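Local atomic coordinates of esterase (Alcaligenes sp., PDB entry 1QLW), a protein that probably hydrolyses carboxylic esters, as a two-subunit bacterial esterase of the alpha/beta-hydrolase fold. Residues 71-74 / 75-79; 178-181 / 182-186; 250-253 / 254-258; 152-155 / 156-160; 138-141 / 142-146. All blocks are in the same frame, centred on the assembly; numbering follows the deposited sequence.

Contact 1 (71-74 / 75-79); sequences CCLT and GMTWE
Thr77 folds back on Thr74 through two bonds to one carbonyl oxygen. Thr77 OG1 donates to Thr74 O at 2.9 Å, approaching nearly along the C=O axis. Thr77 N donates to the same Thr74 O at 3.0 Å, with an N-H...O angle of 167°, from above the carbonyl plane. The hydroxyl reaches it because OG1 of Thr77 stands anti to its own carbonyl carbon (chi1 -69°). A third bond also ends on Thr74, on its side chain. Met76 N donates to Thr74 OG1 at 3.2 Å, and Met76 CB lies 3.4 Å from that oxygen. Leu73 crosses Thr77 at about a right angle and sets its CB 3.5 Å from Thr77 OG1. Thr77 CG2 sits over the centre of one face of the Trp78 ring.

A valine in place of Thr74 has no hydroxyl, and the N-H of Met76 would probably be left without this acceptor.

Further out, Asp103 takes the N-H of Gly75, and Glu79 forms salt bridges to Arg53 and Arg109 of the second subunit. The turn opens the 3-10 segment 75-78 in the loop after strand 65-68, a loop that in many alpha/beta hydrolases helps form the oxyanion hole. It follows the Cys71-Cys72 disulfide. The residues in touch are buried, and the chemistry is that of a double grip on Thr74 O that fixes both the start of the 3-10 segment and the rotation of Thr77.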
loop_
_atom_site.group_PDB
_atom_site.type_symbol
_atom_site.label_atom_id
_atom_site.label_comp_id
_atom_site.label_asym_id
_atom_site.label_seq_id
_atom_site.Cartn_x
_atom_site.Cartn_y
_atom_site.Cartn_z
ATOM N N CYS A 71 1.433 -14.615 1.014
ATOM C CA CYS A 71 2.486 -14.263 1.950
ATOM C C CYS A 71 3.471 -13.298 1.342
ATOM O O CYS A 71 3.673 -13.232 0.133
ATOM C CB CYS A 71 3.319 -15.438 2.457
ATOM S SG CYS A 71 4.804 -15.808 1.497
ATOM N N CYS A 72 4.141 -12.523 2.211
ATOM C CA CYS A 72 5.390 -11.894 1.834
ATOM C C CYS A 72 5.233 -10.830 0.757
ATOM O O CYS A 72 6.230 -10.403 0.167
ATOM C CB CYS A 72 6.352 -13.012 1.307
ATOM S SG CYS A 72 6.309 -14.581 2.139
ATOM N N LEU A 73 4.011 -10.406 0.490
ATOM C CA LEU A 73 3.624 -9.585 -0.638
ATOM C C LEU A 73 2.476 -8.686 -0.201
ATOM O O LEU A 73 1.930 -8.845 0.893
ATOM C CB LEU A 73 3.165 -10.480 -1.809
ATOM C CG LEU A 73 4.223 -11.375 -2.441
ATOM C CD1 LEU A 73 3.551 -12.492 -3.251
ATOM C CD2 LEU A 73 5.158 -10.555 -3.305
ATOM N N THR A 74 2.105 -7.764 -1.076
ATOM C CA THR A 74 0.965 -6.884 -0.848
ATOM C C THR A 74 0.070 -6.949 -2.077
ATOM O O THR A 74 0.250 -7.773 -2.979
ATOM C CB THR A 74 1.403 -5.432 -0.593
ATOM O OG1 THR A 74 1.911 -4.863 -1.809
ATOM C CG2 THR A 74 2.418 -5.348 0.528
ATOM N N GLY A 75 -0.918 -6.061 -2.152
ATOM C CA GLY A 75 -1.777 -5.972 -3.327
ATOM C C GLY A 75 -1.028 -5.603 -4.587
ATOM O O GLY A 75 -1.553 -5.785 -5.698
ATOM N N MET A 76 0.216 -5.106 -4.470
ATOM C CA MET A 76 1.105 -4.971 -5.620
ATOM C C MET A 76 1.182 -6.253 -6.427
ATOM O O MET A 76 1.432 -6.173 -7.644
ATOM C CB MET A 76 2.498 -4.584 -5.110
ATOM C CG MET A 76 3.583 -4.549 -6.165
ATOM S SD MET A 76 3.336 -3.235 -7.379
ATOM C CE MET A 76 4.619 -3.615 -8.568
ATOM N N THR A 77 0.982 -7.419 -5.835
ATOM C CA THR A 77 0.981 -8.700 -6.529
ATOM C C THR A 77 0.255 -8.590 -7.871
ATOM O O THR A 77 0.718 -9.190 -8.850
ATOM C CB THR A 77 0.236 -9.748 -5.676
ATOM O OG1 THR A 77 0.989 -10.066 -4.505
ATOM C CG2 THR A 77 0.000 -11.054 -6.435
ATOM N N TRP A 78 -0.893 -7.933 -7.871
ATOM C CA TRP A 78 -1.818 -7.911 -8.984
ATOM C C TRP A 78 -1.658 -6.741 -9.925
ATOM O O TRP A 78 -2.402 -6.641 -10.904
ATOM C CB TRP A 78 -3.253 -7.908 -8.435
ATOM C CG TRP A 78 -3.496 -8.881 -7.320
ATOM C CD1 TRP A 78 -3.594 -8.575 -5.989
ATOM C CD2 TRP A 78 -3.645 -10.300 -7.424
ATOM N NE1 TRP A 78 -3.797 -9.712 -5.257
ATOM C CE2 TRP A 78 -3.833 -10.786 -6.110
ATOM C CE3 TRP A 78 -3.644 -11.210 -8.487
ATOM C CZ2 TRP A 78 -4.028 -12.142 -5.850
ATOM C CZ3 TRP A 78 -3.832 -12.546 -8.222
ATOM C CH2 TRP A 78 -4.034 -13.003 -6.915
ATOM N N GLU A 79 -0.769 -5.806 -9.574
ATOM C CA GLU A 79 -0.573 -4.563 -10.324
ATOM C C GLU A 79 0.397 -4.815 -11.459
ATOM O O GLU A 79 0.511 -5.958 -11.925
ATOM C CB GLU A 79 -0.170 -3.457 -9.323
ATOM C CG GLU A 79 -1.295 -3.200 -8.315
ATOM C CD GLU A 79 -1.039 -2.101 -7.319
ATOM O OE1 GLU A 79 0.098 -1.591 -7.217
ATOM O OE2 GLU A 79 -1.980 -1.773 -6.560
#

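Contact 2 (178-181 / 182-186); sequences GSMP and TPNPT
Pro181 and Met180 pack on Pro185 across a cis-proline turn just before the N-terminal end of helix 185-197. The peptide bond before Pro183 is cis, and the backbone from Pro181 to Asn184 is consistent with a type VIb turn. The chain reverses there, and Pro185 returns beside the residues that come before the turn.

The side chains of Pro181 and Pro185 cross at about a right angle. Pro181 CD comes 4.1 Å from Pro185 CG. Met180 lies against the same ring through CB and SD. Its CB lies 3.9 Å from Pro185 CD, and its SD lies 4.0 Å from that same CD atom. Asp48 of strand 43-57 touches both Met180 and Pro185, which joins the turn to the sheet.

The carbonyl of Pro181 points into the turn. Its O receives a CA-H...O contact from Asn184 CA at 3.3 Å, with an angle of 142° at the hydrogen.

The outer side of the turn lies at the protein surface. There a water donates to Met180 O at 2.7 Å, and the same water is hydrogen-bonded to Thr182 OG1, also at 2.7 Å.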
loop_
_atom_site.group_PDB
_atom_site.type_symbol
_atom_site.label_atom_id
_atom_site.label_comp_id
_atom_site.label_asym_id
_atom_site.label_seq_id
_atom_site.Cartn_x
_atom_site.Cartn_y
_atom_site.Cartn_z
ATOM N N GLY A 178 2.028 -14.648 11.636
ATOM C CA GLY A 178 2.221 -15.443 12.824
ATOM C C GLY A 178 1.962 -14.716 14.117
ATOM O O GLY A 178 1.881 -15.352 15.175
ATOM N N SER A 179 1.816 -13.399 14.059
ATOM C CA SER A 179 1.553 -12.567 15.204
ATOM C C SER A 179 0.091 -12.135 15.295
ATOM O O SER A 179 -0.246 -11.329 16.152
ATOM C CB SER A 179 2.500 -11.359 15.164
ATOM O OG SER A 179 1.945 -10.453 14.247
ATOM N N MET A 180 -0.790 -12.666 14.473
ATOM C CA MET A 180 -2.221 -12.381 14.483
ATOM C C MET A 180 -2.934 -13.694 14.724
ATOM O O MET A 180 -2.346 -14.790 14.574
ATOM C CB MET A 180 -2.701 -11.749 13.147
ATOM C CG MET A 180 -2.737 -10.210 13.096
ATOM S SD MET A 180 -2.960 -9.420 11.427
ATOM C CE MET A 180 -1.546 -10.064 10.942
ATOM N N PRO A 181 -4.218 -13.654 15.073
ATOM C CA PRO A 181 -4.998 -14.863 15.293
ATOM C C PRO A 181 -5.183 -15.646 14.000
ATOM O O PRO A 181 -4.950 -15.153 12.890
ATOM C CB PRO A 181 -6.323 -14.354 15.845
ATOM C CG PRO A 181 -6.036 -12.982 16.374
ATOM C CD PRO A 181 -5.013 -12.438 15.369
ATOM N N THR A 182 -5.698 -16.861 14.166
ATOM C CA THR A 182 -6.146 -17.702 13.070
ATOM C C THR A 182 -7.582 -18.111 13.365
ATOM O O THR A 182 -7.829 -18.614 14.471
ATOM C CB THR A 182 -5.295 -18.974 12.918
ATOM O OG1 THR A 182 -3.930 -18.606 12.674
ATOM C CG2 THR A 182 -5.751 -19.856 11.770
ATOM N N PRO A 183 -8.511 -17.927 12.448
ATOM C CA PRO A 183 -8.328 -17.336 11.134
ATOM C C PRO A 183 -7.822 -15.910 11.186
ATOM O O PRO A 183 -8.086 -15.131 12.109
ATOM C CB PRO A 183 -9.756 -17.352 10.545
ATOM C CG PRO A 183 -10.378 -18.549 11.198
ATOM C CD PRO A 183 -9.879 -18.491 12.605
ATOM N N ASN A 184 -7.032 -15.564 10.180
ATOM C CA ASN A 184 -6.463 -14.216 10.123
ATOM C C ASN A 184 -7.595 -13.212 10.090
ATOM O O ASN A 184 -8.647 -13.469 9.511
ATOM C CB ASN A 184 -5.614 -14.155 8.842
ATOM C CG ASN A 184 -4.850 -12.850 8.726
ATOM O OD1 ASN A 184 -3.711 -12.748 9.239
ATOM N ND2 ASN A 184 -5.445 -11.889 8.102
ATOM N N PRO A 185 -7.409 -12.019 10.647
ATOM C CA PRO A 185 -8.432 -10.977 10.622
ATOM C C PRO A 185 -8.926 -10.604 9.243
ATOM O O PRO A 185 -10.065 -10.119 9.075
ATOM C CB PRO A 185 -7.778 -9.797 11.349
ATOM C CG PRO A 185 -6.846 -10.456 12.320
ATOM C CD PRO A 185 -6.280 -11.603 11.513
ATOM N N THR A 186 -8.129 -10.847 8.192
ATOM C CA THR A 186 -8.591 -10.616 6.831
ATOM C C THR A 186 -9.875 -11.384 6.550
ATOM O O THR A 186 -10.718 -10.921 5.784
ATOM C CB THR A 186 -7.495 -11.015 5.827
ATOM O OG1 THR A 186 -6.289 -10.285 6.086
ATOM C CG2 THR A 186 -7.907 -10.757 4.404
HETATM O O HOH W 1 -2.359 -17.469 14.491
#

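Contact 3 (250-253 / 254-258); sequences VVFG and DHIEE
At the end of strand 248-252, one of the parallel strands of the alpha/beta-hydrolase sheet, Phe252 meets Ile256 from the loop that follows. The strand lies between strands 223-229 and 283-287. Beyond it the chain turns and brings Ile256 back over the strand end.

Ile256 CD1 comes to the edge of the Phe252 ring, near its plane, 3.8 Å from Phe252 CD2. The two side chains cross at about a right angle. Ile256 CG1 stands anti to its carbonyl carbon (chi1 -67°), which also lays it 3.7 Å from Gly253 O. Leu266 of helix 263-278 touches both Phe252 and Ile256, so the pair is closed over by the helix. The contact between the segments is thus apolar and buried.

The loop itself is held by polar bonds. His255 N donates to Asp254 OD1 at 2.8 Å, from above the carboxylate plane. The other oxygen of Asp254 accepts from the backbone N of Gly295. His255 takes up a positive phi and turns its ring toward Glu258. His255 ND1 donates to Glu258 OE2 at 2.9 Å, with an N-H...O angle of 167°. The glutamate oxygen lies in the plane of the imidazole ring, while the nitrogen stands above the carboxylate plane.

The second ring nitrogen, His255 NE2, bonds to Asp157. Two carboxylates, one at each ring nitrogen, thus hold the imidazole and fix its rotation.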
loop_
_atom_site.group_PDB
_atom_site.type_symbol
_atom_site.label_atom_id
_atom_site.label_comp_id
_atom_site.label_asym_id
_atom_site.label_seq_id
_atom_site.Cartn_x
_atom_site.Cartn_y
_atom_site.Cartn_z
ATOM N N VAL A 250 -9.975 -23.914 -8.327
ATOM C CA VAL A 250 -8.634 -23.938 -7.738
ATOM C C VAL A 250 -7.673 -24.107 -8.906
ATOM O O VAL A 250 -7.864 -25.002 -9.728
ATOM C CB VAL A 250 -8.486 -25.046 -6.686
ATOM C CG1 VAL A 250 -7.048 -25.159 -6.218
ATOM C CG2 VAL A 250 -9.452 -24.808 -5.527
ATOM N N VAL A 251 -6.636 -23.273 -8.994
ATOM C CA VAL A 251 -5.735 -23.268 -10.138
ATOM C C VAL A 251 -4.315 -23.608 -9.701
ATOM O O VAL A 251 -3.789 -23.005 -8.760
ATOM C CB VAL A 251 -5.719 -21.885 -10.830
ATOM C CG1 VAL A 251 -4.900 -21.959 -12.117
ATOM C CG2 VAL A 251 -7.123 -21.390 -11.123
ATOM N N PHE A 252 -3.690 -24.554 -10.401
ATOM C CA PHE A 252 -2.304 -24.925 -10.165
ATOM C C PHE A 252 -1.489 -24.835 -11.452
ATOM O O PHE A 252 -1.978 -25.147 -12.541
ATOM C CB PHE A 252 -2.129 -26.329 -9.567
ATOM C CG PHE A 252 -2.334 -26.358 -8.071
ATOM C CD1 PHE A 252 -3.581 -26.438 -7.486
ATOM C CD2 PHE A 252 -1.227 -26.344 -7.228
ATOM C CE1 PHE A 252 -3.730 -26.465 -6.107
ATOM C CE2 PHE A 252 -1.371 -26.351 -5.852
ATOM C CZ PHE A 252 -2.626 -26.423 -5.278
ATOM N N GLY A 253 -0.239 -24.418 -11.293
ATOM C CA GLY A 253 0.712 -24.308 -12.360
ATOM C C GLY A 253 1.539 -25.547 -12.618
ATOM O O GLY A 253 1.064 -26.684 -12.519
ATOM N N ASP A 254 2.798 -25.323 -12.979
ATOM C CA ASP A 254 3.697 -26.393 -13.387
ATOM C C ASP A 254 4.873 -26.588 -12.472
ATOM O O ASP A 254 5.056 -25.866 -11.479
ATOM C CB ASP A 254 4.123 -26.138 -14.836
ATOM C CG ASP A 254 4.471 -27.358 -15.656
ATOM O OD1 ASP A 254 4.475 -28.499 -15.154
ATOM O OD2 ASP A 254 4.742 -27.148 -16.863
ATOM N N HIS A 255 5.665 -27.621 -12.763
ATOM C CA HIS A 255 6.804 -28.020 -11.963
ATOM C C HIS A 255 6.376 -28.326 -10.530
ATOM O O HIS A 255 7.156 -28.197 -9.588
ATOM C CB HIS A 255 7.963 -27.028 -11.973
ATOM C CG HIS A 255 8.623 -26.899 -13.304
ATOM N ND1 HIS A 255 9.572 -27.803 -13.731
ATOM C CD2 HIS A 255 8.498 -25.976 -14.282
ATOM C CE1 HIS A 255 9.988 -27.442 -14.945
ATOM N NE2 HIS A 255 9.347 -26.339 -15.299
ATOM N N ILE A 256 5.165 -28.880 -10.358
ATOM C CA ILE A 256 4.680 -29.154 -9.019
ATOM C C ILE A 256 5.338 -30.376 -8.407
ATOM O O ILE A 256 5.712 -30.417 -7.231
ATOM C CB ILE A 256 3.149 -29.387 -9.049
ATOM C CG1 ILE A 256 2.388 -28.105 -9.414
ATOM C CG2 ILE A 256 2.631 -29.998 -7.756
ATOM C CD1 ILE A 256 2.362 -27.076 -8.305
ATOM N N GLU A 257 5.434 -31.441 -9.201
ATOM C CA GLU A 257 5.839 -32.737 -8.699
ATOM C C GLU A 257 7.180 -32.811 -8.026
ATOM O O GLU A 257 7.320 -33.548 -7.033
ATOM C CB GLU A 257 5.748 -33.786 -9.829
ATOM C CG GLU A 257 4.300 -34.248 -9.913
ATOM C CD GLU A 257 3.329 -33.785 -10.933
ATOM O OE1 GLU A 257 3.776 -34.109 -12.091
ATOM O OE2 GLU A 257 2.351 -32.994 -10.887
ATOM N N GLU A 258 8.121 -31.968 -8.453
ATOM C CA GLU A 258 9.459 -32.065 -7.891
ATOM C C GLU A 258 9.640 -31.268 -6.620
ATOM O O GLU A 258 10.731 -31.338 -6.047
ATOM C CB GLU A 258 10.483 -31.696 -8.957
ATOM C CG GLU A 258 10.365 -30.287 -9.491
ATOM C CD GLU A 258 11.029 -30.074 -10.838
ATOM O OE1 GLU A 258 12.281 -29.977 -10.830
ATOM O OE2 GLU A 258 10.333 -29.947 -11.878
#

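Contact 4 (152-155 / 156-160); sequences PDAF and KDTQF
Phe155 to Thr158 make a type I beta turn, closed by Thr158 N donating to Phe155 O at 3.2 Å. The N-H...O angle is 167°, but the nitrogen stands well above the carbonyl plane.

The side chains meet around this turn. Thr158 CG2 lies beside that carbonyl, 3.4 Å from Phe155 O. With OG1 anti to the backbone N (chi1 -177°), CG2 falls between the backbone N and the carbonyl carbon, which brings it to Phe155 O. Ala154 CB approaches the same methyl, with Ala154 CB to Thr158 CG2 at 4.5 Å. The hydroxyl of Thr158 faces onward along the chain. Phe160 N donates to Thr158 OG1 at 3.0 Å, with an angle of 163°, which makes an ST turn that begins at the last residue of the beta turn.

Asp157 folds its carboxylate back beside Phe155. Asp157 OD1 sits 3.7 Å from Phe155 CB, and it is also the oxygen that bonds to His255. The ring of Phe155 leads away from residues 156-160, stacks on His255 and touches Pro149. Phe160 stacks on Phe147 further along, and Phe155 shares a backbone bond with the same Phe147.

The turn belongs to the long loop between helices 138-144 and 165-171 and lies at the surface of the subunit. Two overlapping turns fix the backbone of residues 155-160. They set the phenyl ring of Phe155 and the carboxylate of Asp157 against one imidazole, that of His255, the first by stacking and the second by a hydrogen bond.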
loop_
_atom_site.group_PDB
_atom_site.type_symbol
_atom_site.label_atom_id
_atom_site.label_comp_id
_atom_site.label_asym_id
_atom_site.label_seq_id
_atom_site.Cartn_x
_atom_site.Cartn_y
_atom_site.Cartn_z
ATOM N N PRO A 152 20.601 -19.914 -7.933
ATOM C CA PRO A 152 19.874 -19.058 -8.834
ATOM C C PRO A 152 19.665 -19.693 -10.210
ATOM O O PRO A 152 19.780 -19.035 -11.238
ATOM C CB PRO A 152 20.839 -17.864 -8.947
ATOM C CG PRO A 152 22.178 -18.519 -8.991
ATOM C CD PRO A 152 22.064 -19.812 -8.222
ATOM N N ASP A 153 19.352 -20.978 -10.223
ATOM C CA ASP A 153 19.148 -21.706 -11.472
ATOM C C ASP A 153 17.671 -21.809 -11.821
ATOM O O ASP A 153 16.883 -22.308 -11.032
ATOM C CB ASP A 153 19.748 -23.095 -11.339
ATOM C CG ASP A 153 21.268 -23.052 -11.383
ATOM O OD1 ASP A 153 21.843 -22.184 -12.073
ATOM O OD2 ASP A 153 21.866 -23.910 -10.708
ATOM N N ALA A 154 17.300 -21.249 -12.964
ATOM C CA ALA A 154 15.914 -21.242 -13.388
ATOM C C ALA A 154 15.599 -22.442 -14.280
ATOM O O ALA A 154 16.431 -22.885 -15.075
ATOM C CB ALA A 154 15.605 -20.001 -14.222
ATOM N N PHE A 155 14.368 -22.921 -14.192
ATOM C CA PHE A 155 13.891 -23.892 -15.168
ATOM C C PHE A 155 13.970 -23.243 -16.548
ATOM O O PHE A 155 13.576 -22.083 -16.711
ATOM C CB PHE A 155 12.471 -24.357 -14.900
ATOM C CG PHE A 155 12.279 -25.135 -13.627
ATOM C CD1 PHE A 155 13.014 -26.309 -13.442
ATOM C CD2 PHE A 155 11.403 -24.741 -12.638
ATOM C CE1 PHE A 155 12.868 -27.046 -12.280
ATOM C CE2 PHE A 155 11.254 -25.471 -11.482
ATOM C CZ PHE A 155 11.991 -26.636 -11.301
ATOM N N LYS A 156 14.434 -23.974 -17.555
ATOM C CA LYS A 156 14.522 -23.432 -18.906
ATOM C C LYS A 156 13.166 -23.056 -19.483
ATOM O O LYS A 156 13.104 -22.114 -20.280
ATOM C CB LYS A 156 15.191 -24.440 -19.842
ATOM C CG LYS A 156 16.574 -24.888 -19.412
ATOM C CD LYS A 156 17.526 -23.719 -19.226
ATOM C CE LYS A 156 18.906 -24.215 -18.817
ATOM N NZ LYS A 156 19.728 -24.610 -19.989
ATOM N N ASP A 157 12.090 -23.709 -19.040
ATOM C CA ASP A 157 10.764 -23.415 -19.565
ATOM C C ASP A 157 9.925 -22.540 -18.642
ATOM O O ASP A 157 8.711 -22.425 -18.866
ATOM C CB ASP A 157 9.982 -24.701 -19.876
ATOM C CG ASP A 157 9.633 -25.507 -18.648
ATOM O OD1 ASP A 157 9.963 -25.109 -17.520
ATOM O OD2 ASP A 157 8.990 -26.567 -18.819
ATOM N N THR A 158 10.516 -21.921 -17.622
ATOM C CA THR A 158 9.667 -21.158 -16.716
ATOM C C THR A 158 8.991 -20.012 -17.462
ATOM O O THR A 158 9.556 -19.356 -18.329
ATOM C CB THR A 158 10.458 -20.586 -15.537
ATOM O OG1 THR A 158 9.504 -19.927 -14.671
ATOM C CG2 THR A 158 11.503 -19.553 -15.922
ATOM N N GLN A 159 7.738 -19.775 -17.094
ATOM C CA GLN A 159 7.009 -18.602 -17.567
ATOM C C GLN A 159 7.330 -17.356 -16.742
ATOM O O GLN A 159 6.940 -16.261 -17.151
ATOM C CB GLN A 159 5.504 -18.855 -17.516
ATOM C CG GLN A 159 5.003 -19.913 -18.475
ATOM C CD GLN A 159 4.783 -19.448 -19.885
ATOM O OE1 GLN A 159 4.969 -18.270 -20.208
ATOM N NE2 GLN A 159 4.275 -20.374 -20.689
ATOM N N PHE A 160 7.989 -17.494 -15.600
ATOM C CA PHE A 160 8.223 -16.278 -14.820
ATOM C C PHE A 160 9.312 -15.462 -15.479
ATOM O O PHE A 160 10.313 -16.030 -15.924
ATOM C CB PHE A 160 8.658 -16.626 -13.371
ATOM C CG PHE A 160 8.668 -15.360 -12.559
ATOM C CD1 PHE A 160 7.489 -14.852 -12.017
ATOM C CD2 PHE A 160 9.830 -14.647 -12.366
ATOM C CE1 PHE A 160 7.495 -13.644 -11.329
ATOM C CE2 PHE A 160 9.844 -13.429 -11.699
ATOM C CZ PHE A 160 8.665 -12.938 -11.184
#

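Contact 5 (138-141 / 142-146); sequences HEAA and WAIFR
His138 and Trp142, Ala140 and Ile144, and Ala141 and Phe145 are joined by the backbone bonds of an alpha helix. Trp142 N donates to His138 O at 3.0 Å. Ile144 N donates to Ala140 O at 3.0 Å, and this bond is nearly straight, with an angle of 171°. Phe145 N donates to Ala141 O at 2.8 Å. Ala140 O also receives a weak bond from Ala143 N.

The end of the helix is a Schellman motif. Arg146 has positive phi, and Arg146 N bonds back to Ala143 O. The helix is 138-144, which with the loop after it lies beside helix 165-171.

Side chains pack along two flanks, on methyl groups and against backbone carbonyls. Phe145 CG stands anti to its carbonyl carbon (chi1 -63°), which lays the ring back along the helix. Its CE2 comes 3.9 Å from Ala141 CB, while Phe145 CG packs against the backbone 3.2 Å from Ala141 O. Leu168 touches the ring from helix 165-171. With an alanine at Phe145 the ring is lost, and the methyl of Ala141 and Leu168 would each probably lose their packing partner. On another flank Ala140 CB and Ile144 CD1 form an apolar pair at 4.4 Å, and Ile144 CG1 rests against a carbonyl, 3.3 Å from Ala140 O.

Polar side-chain ends find partners elsewhere. Trp142 NE1 bonds to Asp153 O. Glu139 OE2 bonds to Thr44 of the second subunit, and His138 NE2 bonds to Thr46 of the same neighbouring chain.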
loop_
_atom_site.group_PDB
_atom_site.type_symbol
_atom_site.label_atom_id
_atom_site.label_comp_id
_atom_site.label_asym_id
_atom_site.label_seq_id
_atom_site.Cartn_x
_atom_site.Cartn_y
_atom_site.Cartn_z
ATOM N N HIS A 138 15.471 -14.005 -0.973
ATOM C CA HIS A 138 15.447 -14.247 -2.412
ATOM C C HIS A 138 15.628 -15.732 -2.735
ATOM O O HIS A 138 14.935 -16.288 -3.588
ATOM C CB HIS A 138 16.573 -13.490 -3.113
ATOM C CG HIS A 138 16.575 -12.018 -2.900
ATOM N ND1 HIS A 138 17.674 -11.256 -3.241
ATOM C CD2 HIS A 138 15.670 -11.147 -2.388
ATOM C CE1 HIS A 138 17.425 -9.994 -2.958
ATOM N NE2 HIS A 138 16.224 -9.896 -2.431
ATOM N N GLU A 139 16.568 -16.342 -2.032
ATOM C CA GLU A 139 16.924 -17.731 -2.303
ATOM C C GLU A 139 15.787 -18.668 -1.927
ATOM O O GLU A 139 15.454 -19.599 -2.667
ATOM C CB GLU A 139 18.215 -18.084 -1.579
ATOM C CG GLU A 139 19.360 -17.131 -1.827
ATOM C CD GLU A 139 19.444 -15.917 -0.931
ATOM O OE1 GLU A 139 18.514 -15.521 -0.194
ATOM O OE2 GLU A 139 20.535 -15.290 -0.948
ATOM N N ALA A 140 15.168 -18.412 -0.769
ATOM C CA ALA A 140 14.038 -19.220 -0.326
ATOM C C ALA A 140 12.858 -19.044 -1.277
ATOM O O ALA A 140 12.207 -20.022 -1.670
ATOM C CB ALA A 140 13.644 -18.815 1.093
ATOM N N ALA A 141 12.579 -17.802 -1.652
ATOM C CA ALA A 141 11.455 -17.498 -2.525
ATOM C C ALA A 141 11.608 -18.175 -3.877
ATOM O O ALA A 141 10.613 -18.613 -4.469
ATOM C CB ALA A 141 11.289 -15.993 -2.663
ATOM N N TRP A 142 12.818 -18.230 -4.408
ATOM C CA TRP A 142 13.047 -18.869 -5.705
ATOM C C TRP A 142 12.478 -20.281 -5.738
ATOM O O TRP A 142 11.851 -20.700 -6.714
ATOM C CB TRP A 142 14.554 -18.921 -5.918
ATOM C CG TRP A 142 15.035 -19.310 -7.272
ATOM C CD1 TRP A 142 15.317 -20.565 -7.731
ATOM C CD2 TRP A 142 15.342 -18.409 -8.341
ATOM N NE1 TRP A 142 15.780 -20.495 -9.026
ATOM C CE2 TRP A 142 15.807 -19.179 -9.422
ATOM C CE3 TRP A 142 15.261 -17.018 -8.478
ATOM C CZ2 TRP A 142 16.204 -18.596 -10.625
ATOM C CZ3 TRP A 142 15.649 -16.459 -9.673
ATOM C CH2 TRP A 142 16.113 -17.239 -10.737
ATOM N N ALA A 143 12.714 -21.028 -4.670
ATOM C CA ALA A 143 12.246 -22.408 -4.573
ATOM C C ALA A 143 10.776 -22.468 -4.200
ATOM O O ALA A 143 10.034 -23.302 -4.748
ATOM C CB ALA A 143 13.129 -23.198 -3.621
ATOM N N ILE A 144 10.299 -21.633 -3.277
ATOM C CA ILE A 144 8.873 -21.607 -2.944
ATOM C C ILE A 144 8.023 -21.314 -4.173
ATOM O O ILE A 144 6.961 -21.902 -4.388
ATOM C CB ILE A 144 8.586 -20.559 -1.849
ATOM C CG1 ILE A 144 9.269 -20.997 -0.552
ATOM C CG2 ILE A 144 7.088 -20.355 -1.649
ATOM C CD1 ILE A 144 9.387 -19.941 0.525
ATOM N N PHE A 145 8.523 -20.418 -5.027
ATOM C CA PHE A 145 7.797 -20.001 -6.207
ATOM C C PHE A 145 8.021 -20.915 -7.403
ATOM O O PHE A 145 7.361 -20.747 -8.430
ATOM C CB PHE A 145 8.150 -18.566 -6.573
ATOM C CG PHE A 145 7.778 -17.520 -5.552
ATOM C CD1 PHE A 145 6.843 -17.746 -4.546
ATOM C CD2 PHE A 145 8.359 -16.269 -5.609
ATOM C CE1 PHE A 145 6.498 -16.772 -3.635
ATOM C CE2 PHE A 145 8.024 -15.279 -4.701
ATOM C CZ PHE A 145 7.101 -15.526 -3.720
ATOM N N ARG A 146 8.935 -21.877 -7.275
ATOM C CA ARG A 146 9.224 -22.872 -8.285
ATOM C C ARG A 146 9.777 -22.230 -9.553
ATOM O O ARG A 146 9.481 -22.679 -10.674
ATOM C CB ARG A 146 8.014 -23.766 -8.593
ATOM C CG ARG A 146 7.391 -24.395 -7.365
ATOM C CD ARG A 146 6.430 -25.536 -7.708
ATOM N NE ARG A 146 5.485 -25.164 -8.749
ATOM C CZ ARG A 146 4.427 -24.382 -8.572
ATOM N NH1 ARG A 146 4.091 -23.974 -7.342
ATOM N NH2 ARG A 146 3.700 -24.003 -9.618
#

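Contacts 3, 4 and 5 form one cluster on the same side of the chain centre. Contacts 4 and 5 have centres about 11 Å apart. Contact 3 joins contact 4 through His255 NE2 and Asp157 OD1, 2.6 Å apart. It joins contact 5 through Asp254 O and Arg146 NE, at 2.9 Å. Contact 1 comes within about 5 Å of contact 5 between nearest atoms, and both touch the second subunit. Contact 2 stands apart, about 33 Å from contact 4 between centres. Contact 1 probably lies close to the active site, since Cys71 packs on Gln207, just after strand 200-205, where this family usually carries its nucleophile.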